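Long-range contacts in Low molecular weight phosphotyrosine protein phosphatase 1 (Drosophila melanogaster, PDB 7CUY), which probably hydrolyses phosphotyrosine in proteins, and also small aryl and acyl phosphates, as a cytoplasmic low molecular weight tyrosine phosphatase: residues 3-8 against 35-40; 20-25 against 140-145; 81-86 against 104-109; 111-116 against 146-151. All coordinates share one frame; numbering follows the deposited sequence.

Interaction 1 of 4, residues 3-8 against 35-40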
loop_
_atom_site.group_PDB
_atom_site.type_symbol
_atom_site.label_atom_id
_atom_site.label_comp_id
_atom_site.label_asym_id
_atom_site.label_seq_id
_atom_site.Cartn_x
_atom_site.Cartn_y
_atom_site.Cartn_z
ATOM N N ARG A 3 11.099 -12.026 -0.932
ATOM C CA ARG A 3 10.376 -11.145 -1.837
ATOM C C ARG A 3 10.064 -9.874 -1.069
ATOM O O ARG A 3 9.718 -9.931 0.104
ATOM C CB ARG A 3 9.063 -11.792 -2.307
ATOM C CG ARG A 3 9.097 -12.614 -3.597
ATOM C CD ARG A 3 9.313 -14.118 -3.360
ATOM N NE ARG A 3 8.419 -14.781 -2.400
ATOM C CZ ARG A 3 7.320 -15.464 -2.732
ATOM N NH1 ARG A 3 6.939 -15.549 -4.006
ATOM N NH2 ARG A 3 6.588 -16.059 -1.793
ATOM N N LYS A 4 10.176 -8.724 -1.715
ATOM C CA LYS A 4 9.935 -7.468 -1.021
ATOM C C LYS A 4 8.862 -6.671 -1.749
ATOM O O LYS A 4 8.960 -6.470 -2.960
ATOM C CB LYS A 4 11.232 -6.676 -0.894
ATOM C CG LYS A 4 12.208 -7.303 0.108
ATOM C CD LYS A 4 13.426 -6.429 0.345
ATOM C CE LYS A 4 14.442 -7.095 1.286
ATOM N NZ LYS A 4 15.801 -7.234 0.673
ATOM N N VAL A 5 7.854 -6.211 -0.996
ATOM C CA VAL A 5 6.705 -5.461 -1.512
ATOM C C VAL A 5 6.691 -4.093 -0.838
ATOM O O VAL A 5 6.852 -4.007 0.385
ATOM C CB VAL A 5 5.374 -6.196 -1.236
ATOM C CG1 VAL A 5 4.173 -5.287 -1.523
ATOM C CG2 VAL A 5 5.260 -7.464 -2.073
ATOM N N LEU A 6 6.478 -3.033 -1.620
ATOM C CA LEU A 6 6.430 -1.657 -1.115
ATOM C C LEU A 6 5.108 -1.014 -1.503
ATOM O O LEU A 6 4.801 -0.902 -2.695
ATOM C CB LEU A 6 7.595 -0.833 -1.670
ATOM C CG LEU A 6 7.742 0.609 -1.159
ATOM C CD1 LEU A 6 8.043 0.642 0.358
ATOM C CD2 LEU A 6 8.814 1.368 -1.940
ATOM N N MET A 7 4.315 -0.595 -0.516
ATOM C CA MET A 7 3.069 0.119 -0.806
ATOM C C MET A 7 3.300 1.626 -0.806
ATOM O O MET A 7 3.861 2.162 0.145
ATOM C CB MET A 7 1.982 -0.224 0.213
ATOM C CG MET A 7 1.732 -1.707 0.359
ATOM S SD MET A 7 1.002 -2.424 -1.111
ATOM C CE MET A 7 0.504 -4.055 -0.470
ATOM N N ILE A 8 2.817 2.314 -1.845
ATOM C CA ILE A 8 3.041 3.746 -2.039
ATOM C C ILE A 8 1.691 4.442 -2.143
ATOM O O ILE A 8 0.804 3.984 -2.878
ATOM C CB ILE A 8 3.848 4.018 -3.332
ATOM C CG1 ILE A 8 5.237 3.383 -3.275
ATOM C CG2 ILE A 8 3.922 5.500 -3.643
ATOM C CD1 ILE A 8 6.006 3.739 -2.031
ATOM N N VAL A 35 8.142 -13.041 2.627
ATOM C CA VAL A 35 7.722 -11.810 1.956
ATOM C C VAL A 35 7.756 -10.679 2.978
ATOM O O VAL A 35 7.070 -10.745 4.003
ATOM C CB VAL A 35 6.318 -11.922 1.329
ATOM C CG1 VAL A 35 5.949 -10.612 0.614
ATOM C CG2 VAL A 35 6.219 -13.107 0.363
ATOM N N GLU A 36 8.548 -9.647 2.698
ATOM C CA GLU A 36 8.645 -8.451 3.529
ATOM C C GLU A 36 7.818 -7.336 2.899
ATOM O O GLU A 36 7.746 -7.231 1.675
ATOM C CB GLU A 36 10.114 -8.029 3.681
ATOM C CG GLU A 36 10.357 -6.603 4.178
ATOM C CD GLU A 36 11.721 -6.042 3.725
ATOM O OE1 GLU A 36 12.766 -6.627 4.111
ATOM O OE2 GLU A 36 11.738 -5.028 2.984
ATOM N N VAL A 37 7.172 -6.529 3.738
ATOM C CA VAL A 37 6.281 -5.463 3.302
ATOM C C VAL A 37 6.692 -4.159 3.981
ATOM O O VAL A 37 6.978 -4.141 5.177
ATOM C CB VAL A 37 4.806 -5.782 3.621
ATOM C CG1 VAL A 37 3.879 -4.826 2.874
ATOM C CG2 VAL A 37 4.466 -7.248 3.284
ATOM N N ASP A 38 6.687 -3.063 3.220
ATOM C CA ASP A 38 7.026 -1.731 3.708
ATOM C C ASP A 38 6.066 -0.771 3.023
ATOM O O ASP A 38 5.309 -1.176 2.134
ATOM C CB ASP A 38 8.497 -1.415 3.419
ATOM C CG ASP A 38 9.021 -0.170 4.166
ATOM O OD1 ASP A 38 8.467 0.210 5.223
ATOM O OD2 ASP A 38 10.034 0.415 3.691
ATOM N N SER A 39 6.055 0.495 3.444
ATOM C CA SER A 39 5.284 1.500 2.711
ATOM C C SER A 39 6.041 2.826 2.712
ATOM O O SER A 39 6.915 3.050 3.549
ATOM C CB SER A 39 3.868 1.681 3.289
ATOM O OG SER A 39 3.917 2.186 4.615
ATOM N N ALA A 40 5.725 3.701 1.754
ATOM C CA ALA A 40 6.366 5.015 1.737
ATOM C C ALA A 40 5.531 6.003 0.924
ATOM O O ALA A 40 4.539 5.636 0.284
ATOM C CB ALA A 40 7.799 4.932 1.197
#

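Interaction 2 of 4, residues 20-25 against 140-145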
loop_
_atom_site.group_PDB
_atom_site.type_symbol
_atom_site.label_atom_id
_atom_site.label_comp_id
_atom_site.label_asym_id
_atom_site.label_seq_id
_atom_site.Cartn_x
_atom_site.Cartn_y
_atom_site.Cartn_z
ATOM N N GLU A 20 -0.156 -1.686 3.719
ATOM C CA GLU A 20 0.980 -2.387 4.296
ATOM C C GLU A 20 0.542 -3.308 5.425
ATOM O O GLU A 20 0.966 -4.465 5.494
ATOM C CB GLU A 20 2.017 -1.392 4.805
ATOM C CG GLU A 20 3.165 -2.091 5.521
ATOM C CD GLU A 20 4.028 -1.138 6.295
ATOM O OE1 GLU A 20 3.714 0.075 6.322
ATOM O OE2 GLU A 20 5.035 -1.598 6.849
ATOM N N VAL A 21 -0.308 -2.816 6.324
ATOM C CA VAL A 21 -0.719 -3.643 7.456
ATOM C C VAL A 21 -1.603 -4.801 6.984
ATOM O O VAL A 21 -1.491 -5.942 7.475
ATOM C CB VAL A 21 -1.423 -2.775 8.514
ATOM C CG1 VAL A 21 -2.118 -3.657 9.530
ATOM C CG2 VAL A 21 -0.425 -1.867 9.217
ATOM N N VAL A 22 -2.494 -4.537 6.026
ATOM C CA VAL A 22 -3.355 -5.601 5.528
ATOM C C VAL A 22 -2.525 -6.661 4.813
ATOM O O VAL A 22 -2.786 -7.862 4.946
ATOM C CB VAL A 22 -4.463 -5.017 4.627
ATOM C CG1 VAL A 22 -5.171 -6.108 3.860
ATOM C CG2 VAL A 22 -5.470 -4.228 5.456
ATOM N N MET A 23 -1.491 -6.244 4.067
ATOM C CA MET A 23 -0.682 -7.232 3.353
ATOM C C MET A 23 0.051 -8.139 4.336
ATOM O O MET A 23 0.098 -9.363 4.147
ATOM C CB MET A 23 0.299 -6.538 2.408
ATOM C CG MET A 23 1.100 -7.465 1.477
ATOM S SD MET A 23 0.152 -8.078 0.040
ATOM C CE MET A 23 -0.236 -9.693 0.604
ATOM N N VAL A 24 0.597 -7.563 5.410
ATOM C CA VAL A 24 1.292 -8.371 6.405
ATOM C C VAL A 24 0.319 -9.339 7.071
ATOM O O VAL A 24 0.615 -10.524 7.228
ATOM C CB VAL A 24 2.006 -7.472 7.430
ATOM C CG1 VAL A 24 2.458 -8.279 8.630
ATOM C CG2 VAL A 24 3.205 -6.838 6.776
ATOM N N ASP A 25 -0.867 -8.849 7.439
ATOM C CA ASP A 25 -1.903 -9.713 7.992
ATOM C C ASP A 25 -2.322 -10.785 6.999
ATOM O O ASP A 25 -2.562 -11.941 7.374
ATOM C CB ASP A 25 -3.107 -8.870 8.397
ATOM C CG ASP A 25 -4.192 -9.690 9.068
ATOM O OD1 ASP A 25 -3.847 -10.535 9.931
ATOM O OD2 ASP A 25 -5.384 -9.484 8.730
ATOM N N GLN A 140 -11.018 -2.641 0.266
ATOM C CA GLN A 140 -10.378 -2.866 -1.026
ATOM C C GLN A 140 -9.041 -3.575 -0.864
ATOM O O GLN A 140 -8.743 -4.535 -1.584
ATOM C CB GLN A 140 -10.190 -1.536 -1.758
ATOM C CG GLN A 140 -11.490 -0.909 -2.230
ATOM C CD GLN A 140 -11.305 0.528 -2.699
ATOM O OE1 GLN A 140 -11.059 1.426 -1.892
ATOM N NE2 GLN A 140 -11.437 0.752 -3.998
ATOM N N CYS A 141 -8.218 -3.107 0.072
ATOM C CA CYS A 141 -6.923 -3.729 0.318
ATOM C C CYS A 141 -7.065 -5.194 0.733
ATOM O O CYS A 141 -6.241 -6.036 0.361
ATOM C CB CYS A 141 -6.179 -2.936 1.391
ATOM S SG CYS A 141 -5.687 -1.284 0.827
ATOM N N VAL A 142 -8.072 -5.510 1.542
ATOM C CA VAL A 142 -8.268 -6.901 1.941
ATOM C C VAL A 142 -8.464 -7.786 0.713
ATOM O O VAL A 142 -7.847 -8.854 0.589
ATOM C CB VAL A 142 -9.448 -7.000 2.921
ATOM C CG1 VAL A 142 -9.874 -8.466 3.122
ATOM C CG2 VAL A 142 -9.071 -6.356 4.244
ATOM N N VAL A 143 -9.281 -7.331 -0.240
ATOM C CA VAL A 143 -9.543 -8.121 -1.435
ATOM C C VAL A 143 -8.336 -8.112 -2.369
ATOM O O VAL A 143 -7.917 -9.159 -2.873
ATOM C CB VAL A 143 -10.812 -7.614 -2.140
ATOM C CG1 VAL A 143 -10.993 -8.307 -3.502
ATOM C CG2 VAL A 143 -12.056 -7.823 -1.235
ATOM N N ALA A 144 -7.769 -6.932 -2.626
ATOM C CA ALA A 144 -6.647 -6.828 -3.557
ATOM C C ALA A 144 -5.430 -7.601 -3.059
ATOM O O ALA A 144 -4.777 -8.319 -3.823
ATOM C CB ALA A 144 -6.285 -5.352 -3.778
ATOM N N CYS A 145 -5.092 -7.445 -1.778
ATOM C CA CYS A 145 -3.883 -8.074 -1.260
ATOM C C CYS A 145 -3.968 -9.591 -1.348
ATOM O O CYS A 145 -3.012 -10.248 -1.774
ATOM C CB CYS A 145 -3.639 -7.647 0.191
ATOM S SG CYS A 145 -2.997 -5.949 0.399
#

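Interaction 3 of 4, residues 81-86 against 104-109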
loop_
_atom_site.group_PDB
_atom_site.type_symbol
_atom_site.label_atom_id
_atom_site.label_comp_id
_atom_site.label_asym_id
_atom_site.label_seq_id
_atom_site.Cartn_x
_atom_site.Cartn_y
_atom_site.Cartn_z
ATOM N N PHE A 81 13.025 -3.365 -3.971
ATOM C CA PHE A 81 11.738 -4.048 -3.897
ATOM C C PHE A 81 11.404 -4.748 -5.208
ATOM O O PHE A 81 11.694 -4.243 -6.295
ATOM C CB PHE A 81 10.626 -3.069 -3.500
ATOM C CG PHE A 81 10.775 -2.566 -2.101
ATOM C CD1 PHE A 81 11.536 -1.446 -1.834
ATOM C CD2 PHE A 81 10.202 -3.254 -1.039
ATOM C CE1 PHE A 81 11.697 -0.996 -0.532
ATOM C CE2 PHE A 81 10.360 -2.818 0.269
ATOM C CZ PHE A 81 11.107 -1.689 0.528
ATOM N N ASP A 82 10.792 -5.926 -5.089
ATOM C CA ASP A 82 10.338 -6.672 -6.250
ATOM C C ASP A 82 9.047 -6.112 -6.807
ATOM O O ASP A 82 8.833 -6.148 -8.024
ATOM C CB ASP A 82 10.143 -8.132 -5.868
ATOM C CG ASP A 82 11.379 -8.723 -5.258
ATOM O OD1 ASP A 82 12.288 -9.091 -6.036
ATOM O OD2 ASP A 82 11.458 -8.778 -4.008
ATOM N N TYR A 83 8.197 -5.580 -5.937
ATOM C CA TYR A 83 6.886 -5.069 -6.290
ATOM C C TYR A 83 6.694 -3.726 -5.616
ATOM O O TYR A 83 6.890 -3.613 -4.406
ATOM C CB TYR A 83 5.791 -6.035 -5.835
ATOM C CG TYR A 83 5.995 -7.426 -6.380
ATOM C CD1 TYR A 83 5.670 -7.723 -7.699
ATOM C CD2 TYR A 83 6.518 -8.435 -5.580
ATOM C CE1 TYR A 83 5.860 -9.007 -8.213
ATOM C CE2 TYR A 83 6.723 -9.711 -6.072
ATOM C CZ TYR A 83 6.384 -9.997 -7.393
ATOM O OH TYR A 83 6.576 -11.270 -7.885
ATOM N N ILE A 84 6.315 -2.713 -6.388
ATOM C CA ILE A 84 5.931 -1.416 -5.847
ATOM C C ILE A 84 4.513 -1.106 -6.315
ATOM O O ILE A 84 4.236 -1.153 -7.515
ATOM C CB ILE A 84 6.912 -0.314 -6.283
ATOM C CG1 ILE A 84 8.335 -0.688 -5.846
ATOM C CG2 ILE A 84 6.509 0.994 -5.670
ATOM C CD1 ILE A 84 9.355 0.404 -6.001
ATOM N N PHE A 85 3.625 -0.801 -5.372
ATOM C CA PHE A 85 2.198 -0.612 -5.619
ATOM C C PHE A 85 1.791 0.845 -5.426
ATOM O O PHE A 85 2.026 1.420 -4.359
ATOM C CB PHE A 85 1.348 -1.464 -4.665
ATOM C CG PHE A 85 1.322 -2.937 -4.988
ATOM C CD1 PHE A 85 0.464 -3.434 -5.951
ATOM C CD2 PHE A 85 2.124 -3.820 -4.300
ATOM C CE1 PHE A 85 0.419 -4.802 -6.226
ATOM C CE2 PHE A 85 2.096 -5.176 -4.580
ATOM C CZ PHE A 85 1.243 -5.668 -5.541
ATOM N N GLY A 86 1.115 1.429 -6.440
ATOM C CA GLY A 86 0.398 2.668 -6.234
ATOM C C GLY A 86 -1.052 2.398 -5.881
ATOM O O GLY A 86 -1.561 1.299 -6.062
ATOM N N LYS A 104 14.711 -3.075 -11.269
ATOM C CA LYS A 104 14.073 -4.383 -11.157
ATOM C C LYS A 104 12.625 -4.331 -10.656
ATOM O O LYS A 104 11.848 -5.220 -11.000
ATOM C CB LYS A 104 14.942 -5.289 -10.273
ATOM C CG LYS A 104 14.252 -6.092 -9.192
ATOM C CD LYS A 104 15.272 -6.502 -8.166
ATOM C CE LYS A 104 14.638 -7.041 -6.908
ATOM N NZ LYS A 104 15.632 -7.111 -5.801
ATOM N N ALA A 105 12.228 -3.310 -9.899
ATOM C CA ALA A 105 10.873 -3.270 -9.346
ATOM C C ALA A 105 9.794 -3.345 -10.424
ATOM O O ALA A 105 9.841 -2.639 -11.433
ATOM C CB ALA A 105 10.663 -1.990 -8.541
ATOM N N GLU A 106 8.777 -4.153 -10.164
ATOM C CA GLU A 106 7.574 -4.176 -10.983
ATOM C C GLU A 106 6.578 -3.157 -10.426
ATOM O O GLU A 106 6.206 -3.231 -9.250
ATOM C CB GLU A 106 6.980 -5.591 -10.999
ATOM C CG GLU A 106 6.000 -5.828 -12.140
ATOM C CD GLU A 106 5.350 -7.219 -12.127
ATOM O OE1 GLU A 106 4.194 -7.335 -12.606
ATOM O OE2 GLU A 106 5.993 -8.186 -11.669
ATOM N N LEU A 107 6.126 -2.223 -11.265
ATOM C CA LEU A 107 5.201 -1.178 -10.824
ATOM C C LEU A 107 3.766 -1.611 -11.101
ATOM O O LEU A 107 3.375 -1.792 -12.263
ATOM C CB LEU A 107 5.474 0.153 -11.524
ATOM C CG LEU A 107 6.919 0.623 -11.619
ATOM C CD1 LEU A 107 6.967 2.053 -12.182
ATOM C CD2 LEU A 107 7.626 0.526 -10.272
ATOM N N LEU A 108 2.976 -1.751 -10.051
ATOM C CA LEU A 108 1.616 -2.240 -10.186
ATOM C C LEU A 108 0.680 -1.297 -9.455
ATOM O O LEU A 108 1.079 -0.568 -8.552
ATOM C CB LEU A 108 1.482 -3.678 -9.629
ATOM C CG LEU A 108 2.469 -4.669 -10.269
ATOM C CD1 LEU A 108 2.536 -5.944 -9.465
ATOM C CD2 LEU A 108 2.114 -4.947 -11.749
ATOM N N MET A 109 -0.576 -1.310 -9.847
ATOM C CA MET A 109 -1.593 -0.610 -9.090
ATOM C C MET A 109 -2.359 -1.649 -8.281
ATOM O O MET A 109 -2.802 -2.662 -8.834
ATOM C CB MET A 109 -2.520 0.178 -10.019
ATOM C CG MET A 109 -3.314 1.188 -9.245
ATOM S SD MET A 109 -4.373 2.199 -10.267
ATOM C CE MET A 109 -5.644 0.999 -10.678
#

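Interaction 4 of 4, residues 111-116 against 146-151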
loop_
_atom_site.group_PDB
_atom_site.type_symbol
_atom_site.label_atom_id
_atom_site.label_comp_id
_atom_site.label_asym_id
_atom_site.label_seq_id
_atom_site.Cartn_x
_atom_site.Cartn_y
_atom_site.Cartn_z
ATOM N N GLY A 111 -5.218 -2.067 -6.897
ATOM C CA GLY A 111 -6.578 -2.459 -7.204
ATOM C C GLY A 111 -6.744 -3.218 -8.511
ATOM O O GLY A 111 -7.854 -3.673 -8.796
ATOM N N ASP A 112 -5.690 -3.356 -9.315
ATOM C CA ASP A 112 -5.806 -4.233 -10.479
ATOM C C ASP A 112 -5.885 -5.709 -10.081
ATOM O O ASP A 112 -6.053 -6.575 -10.952
ATOM C CB ASP A 112 -4.634 -4.005 -11.446
ATOM C CG ASP A 112 -4.822 -2.754 -12.325
ATOM O OD1 ASP A 112 -5.953 -2.234 -12.404
ATOM O OD2 ASP A 112 -3.833 -2.295 -12.945
ATOM N N PHE A 113 -5.782 -6.022 -8.790
ATOM C CA PHE A 113 -5.906 -7.388 -8.307
ATOM C C PHE A 113 -7.187 -7.504 -7.499
ATOM O O PHE A 113 -7.489 -6.627 -6.682
ATOM C CB PHE A 113 -4.668 -7.789 -7.498
ATOM C CG PHE A 113 -3.424 -7.832 -8.332
ATOM C CD1 PHE A 113 -3.061 -8.995 -8.992
ATOM C CD2 PHE A 113 -2.672 -6.682 -8.537
ATOM C CE1 PHE A 113 -1.933 -9.029 -9.802
ATOM C CE2 PHE A 113 -1.546 -6.700 -9.345
ATOM C CZ PHE A 113 -1.170 -7.866 -9.979
ATOM N N GLY A 114 -7.966 -8.544 -7.780
ATOM C CA GLY A 114 -9.173 -8.849 -7.010
ATOM C C GLY A 114 -10.424 -8.022 -7.224
ATOM O O GLY A 114 -11.514 -8.574 -7.388
ATOM N N LEU A 115 -10.300 -6.700 -7.224
ATOM C CA LEU A 115 -11.486 -5.864 -7.300
ATOM C C LEU A 115 -12.076 -5.885 -8.705
ATOM O O LEU A 115 -11.404 -6.197 -9.687
ATOM C CB LEU A 115 -11.146 -4.439 -6.887
ATOM C CG LEU A 115 -10.375 -4.485 -5.567
ATOM C CD1 LEU A 115 -9.641 -3.185 -5.306
ATOM C CD2 LEU A 115 -11.354 -4.818 -4.443
ATOM N N GLU A 116 -13.362 -5.564 -8.785
ATOM C CA GLU A 116 -13.966 -5.260 -10.071
ATOM C C GLU A 116 -13.386 -3.966 -10.616
ATOM O O GLU A 116 -12.858 -3.138 -9.871
ATOM C CB GLU A 116 -15.477 -5.108 -9.941
ATOM C CG GLU A 116 -16.278 -6.378 -9.988
ATOM C CD GLU A 116 -17.691 -6.131 -9.513
ATOM O OE1 GLU A 116 -17.930 -6.244 -8.284
ATOM O OE2 GLU A 116 -18.548 -5.781 -10.361
ATOM N N ALA A 146 -5.096 -10.164 -0.927
ATOM C CA ALA A 146 -5.295 -11.603 -1.061
ATOM C C ALA A 146 -5.074 -12.063 -2.498
ATOM O O ALA A 146 -4.302 -12.997 -2.756
ATOM C CB ALA A 146 -6.703 -11.961 -0.591
ATOM N N ALA A 147 -5.740 -11.401 -3.453
ATOM C CA ALA A 147 -5.673 -11.831 -4.846
ATOM C C ALA A 147 -4.248 -11.745 -5.382
ATOM O O ALA A 147 -3.760 -12.685 -6.021
ATOM C CB ALA A 147 -6.628 -11.000 -5.704
ATOM N N PHE A 148 -3.556 -10.627 -5.121
ATOM C CA PHE A 148 -2.145 -10.525 -5.497
ATOM C C PHE A 148 -1.317 -11.642 -4.871
ATOM O O PHE A 148 -0.509 -12.292 -5.547
ATOM C CB PHE A 148 -1.565 -9.179 -5.067
ATOM C CG PHE A 148 -0.071 -9.091 -5.246
ATOM C CD1 PHE A 148 0.779 -9.183 -4.165
ATOM C CD2 PHE A 148 0.474 -8.937 -6.510
ATOM C CE1 PHE A 148 2.163 -9.113 -4.324
ATOM C CE2 PHE A 148 1.844 -8.865 -6.685
ATOM C CZ PHE A 148 2.694 -8.956 -5.581
ATOM N N MET A 149 -1.463 -11.838 -3.559
ATOM C CA MET A 149 -0.713 -12.892 -2.881
ATOM C C MET A 149 -0.969 -14.244 -3.523
ATOM O O MET A 149 -0.030 -15.006 -3.807
ATOM C CB MET A 149 -1.089 -12.946 -1.404
ATOM C CG MET A 149 -0.443 -14.113 -0.683
ATOM S SD MET A 149 -0.952 -14.185 1.033
ATOM C CE MET A 149 -2.607 -14.886 0.807
ATOM N N LYS A 150 -2.238 -14.563 -3.766
ATOM C CA LYS A 150 -2.557 -15.872 -4.329
ATOM C C LYS A 150 -1.986 -16.029 -5.735
ATOM O O LYS A 150 -1.353 -17.048 -6.045
ATOM C CB LYS A 150 -4.070 -16.093 -4.308
ATOM C CG LYS A 150 -4.551 -16.760 -3.029
ATOM C CD LYS A 150 -6.036 -16.575 -2.823
ATOM C CE LYS A 150 -6.619 -17.709 -2.022
ATOM N NZ LYS A 150 -6.115 -17.717 -0.643
ATOM N N GLU A 151 -2.181 -15.028 -6.603
ATOM C CA GLU A 151 -1.716 -15.150 -7.987
ATOM C C GLU A 151 -0.201 -15.074 -8.082
ATOM O O GLU A 151 0.448 -15.991 -8.594
ATOM C CB GLU A 151 -2.319 -14.054 -8.859
ATOM C CG GLU A 151 -3.794 -14.132 -9.023
ATOM C CD GLU A 151 -4.318 -12.898 -9.712
ATOM O OE1 GLU A 151 -3.663 -12.451 -10.689
ATOM O OE2 GLU A 151 -5.355 -12.367 -9.252
#

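Interaction 1 of 4, residues 3-8 against 35-40
Residues 3-8 and 35-40 pair in parallel register, Arg3 beside Val35 through Ile8 beside Ala40, at one side of the four-stranded sheet, where 35-41 is the outermost strand and 3-9 its inner neighbour. Five backbone hydrogen bonds carry the pairing; Val5 N to Glu36 O (2.9 Å) and Asp38 N to Val5 O (3.0 Å) show Val5 bonded through both its N-H and its carbonyl. Helix 15-29 links the two strands in a beta-alpha-beta crossover; in this Rossmann-like fold the chain leaves strand 3-9 through the phosphate-binding loop, with Cys9 the probable nucleophile, before entering the helix. On the face turned to that helix, Val5 CG2 meets Val35 CG1 at 4.2 Å, and the Arg3 guanidinium comes obliquely against Val35 CG2, with NH2 3.7 Å away; Asp34 and Leu153 hold its polar end. On the other face Lys4 crosses Glu36 by its methylenes: CE lies 3.3 Å from Glu36 OE1 and CD 3.4 Å from OE2, while Lys4 NZ stays 4.6 Å from Glu36 OE1, too far for a salt bridge. With an alanine in place of Lys4, the Glu36 carboxylate would probably lose this aliphatic cover and the nearby positive charge. Leu6 CG stands trans to the backbone N (chi1 -176°), which sends CD1 across to Asp38 CB at 3.7 Å; the Asp38 carboxylate is salt-bridged to Arg71.

Interaction 2 of 4, residues 20-25 against 140-145
Val22 CG1 touches three residues of helix 132-153 at once: it is 3.7 Å from both Cys141 O and Val142 CA, and lies 4.1 Å from Cys145 SG. The second point of contact is sulfur on sulfur, Met23 SD standing 3.8 Å from Cys145 SG, while the terminal CE of the same methionine reaches Cys145 O at 3.7 Å. Val142 CG2 lies 3.9 Å from the same Val22 CG1. Torsions explain how Met23 gets there: its CB leaves the backbone alongside the facing helix, neither toward nor away from it, but CG lies trans to the backbone N (chi1 -173°), and bends at chi2 (78°) and chi3 fold the thioether over Cys145. The helical segments cross at -46° with axes 9.2 Å apart at their closest, and Met23 and Cys145 bring their CA atoms within 5.7 Å. Around this first shell, Tyr138 packs on Val22, Met149 on Met23, and Thr26 on Cys145, while Ala19 lies against Cys141. The contact joins the helix that follows the phosphate-binding loop to the long C-terminal helix of the phosphatase fold; the side chain of Cys141 is about 6 Å from that of Arg15, an active-site residue by similarity. With no hydrogen bond between the segments, cohesion here rests on dispersion among methyl groups and polarisable sulfurs, whose geometry is less directional than that of a polar link.

Interaction 3 of 4, residues 81-86 against 104-109
Phe85 turns its CG trans to its own carbonyl carbon (chi1 -75°), and this carries the ring obliquely over to Leu108, where CE1 meets Leu108 CB at 3.7 Å. Tyr83 uses the same first-torsion well (chi1 -55°), placing its ring alongside the extended Glu106 chain: Glu106 OE2 lies at the ring edge, 3.6 Å from Tyr83 CE1, with carboxylate and ring planes 55° apart. Leu108 CD1 touches both aromatics, 4.0 Å from Tyr83 CD1 and from Phe85 CE1. Ile84 faces the other way and sets CD1 on Ala105 CB at 3.7 Å. Beneath these contacts, strands 83-86 and 106-109 run parallel, joined by helix 89-98 in a second beta-alpha-beta unit of the sheet, with 106-109 as its outermost strand. Ile84 bonds both ways, its N to Glu106 O and its O to Leu108 N, each 2.9 Å. Just ahead of strand 83-86, Asp82 O accepts from Glu106 N. Phe148 of the C-terminal helix packs edge-to-face with both Tyr83 and Phe85, and Arg152 takes the other Glu106 oxygen. The polar link at the entrance is slight: Asp82 OD1 and Lys104 NZ form a long salt bridge at 3.9 Å, and Asp82 OD2 accepts from Lys4 N, so backbone bonds and apolar packing probably supply most of the cohesion.

Interaction 4 of 4, residues 111-116 against 146-151
A T-shaped aromatic pair joins the loop after strand 106-109 to the C-terminal helix, plain structural packing away from the catalytic residues. The edge of Phe148 points at the face of Phe113, with ring centroids 5.3 Å apart and planes at 80°. Phe148 CD2 sits over the centre of the Phe113 ring, 4.0 Å from its CZ. Two torsions set up the pair: Phe113 holds CG trans to its carbonyl carbon (chi1 -65°), whereas Phe148 holds CG trans to its backbone N. Glu151 comes in near the ring plane, its OE1 3.9 Å from Phe113 CD1, so the carboxylate meets the hydrogen-bearing rim, an approach that should be mildly favourable electrostatically. At the root of the side chain, Phe113 CB touches Ala147 CB at 4.2 Å, and the methyl of Ala147 also comes within 3.5 Å of Gly114 N. Gly114 has positive phi (76°), and a CB there would crowd that methyl, two reasons for glycine at this turn. Replacing Phe113 with an alanine would probably leave the edge of Phe148 without this aromatic face and open a gap between loop and helix. The loop also packs one to two turns earlier on the helix, through Leu115 against Gln140 and Val143. Phe113 itself also touches Phe85, so the loop, helix 132-153 and strand 83-86 meet at one aromatic cluster, with Met149 directed at helix 15-29.

Overall arrangement
Interactions 1 and 3 are both parallel strand pairs at the two sides of one sheet, joined where strands 3-9 and 83-86 lie side by side, and both are partly buried. Their backbone hydrogen bonds contrast with interactions 2 and 4, which have none across the contact and rely on side-chain packing. Those two share helix 132-153: interaction 2 is buried, built of valine and sulfur, whereas interaction 4 is partly exposed, pairing aromatic rings beside a carboxylate. Phe148 connects interaction 4 to the rings of interaction 3, and Glu20 bonds to Ser39, tying the helix of interaction 2 to interaction 1.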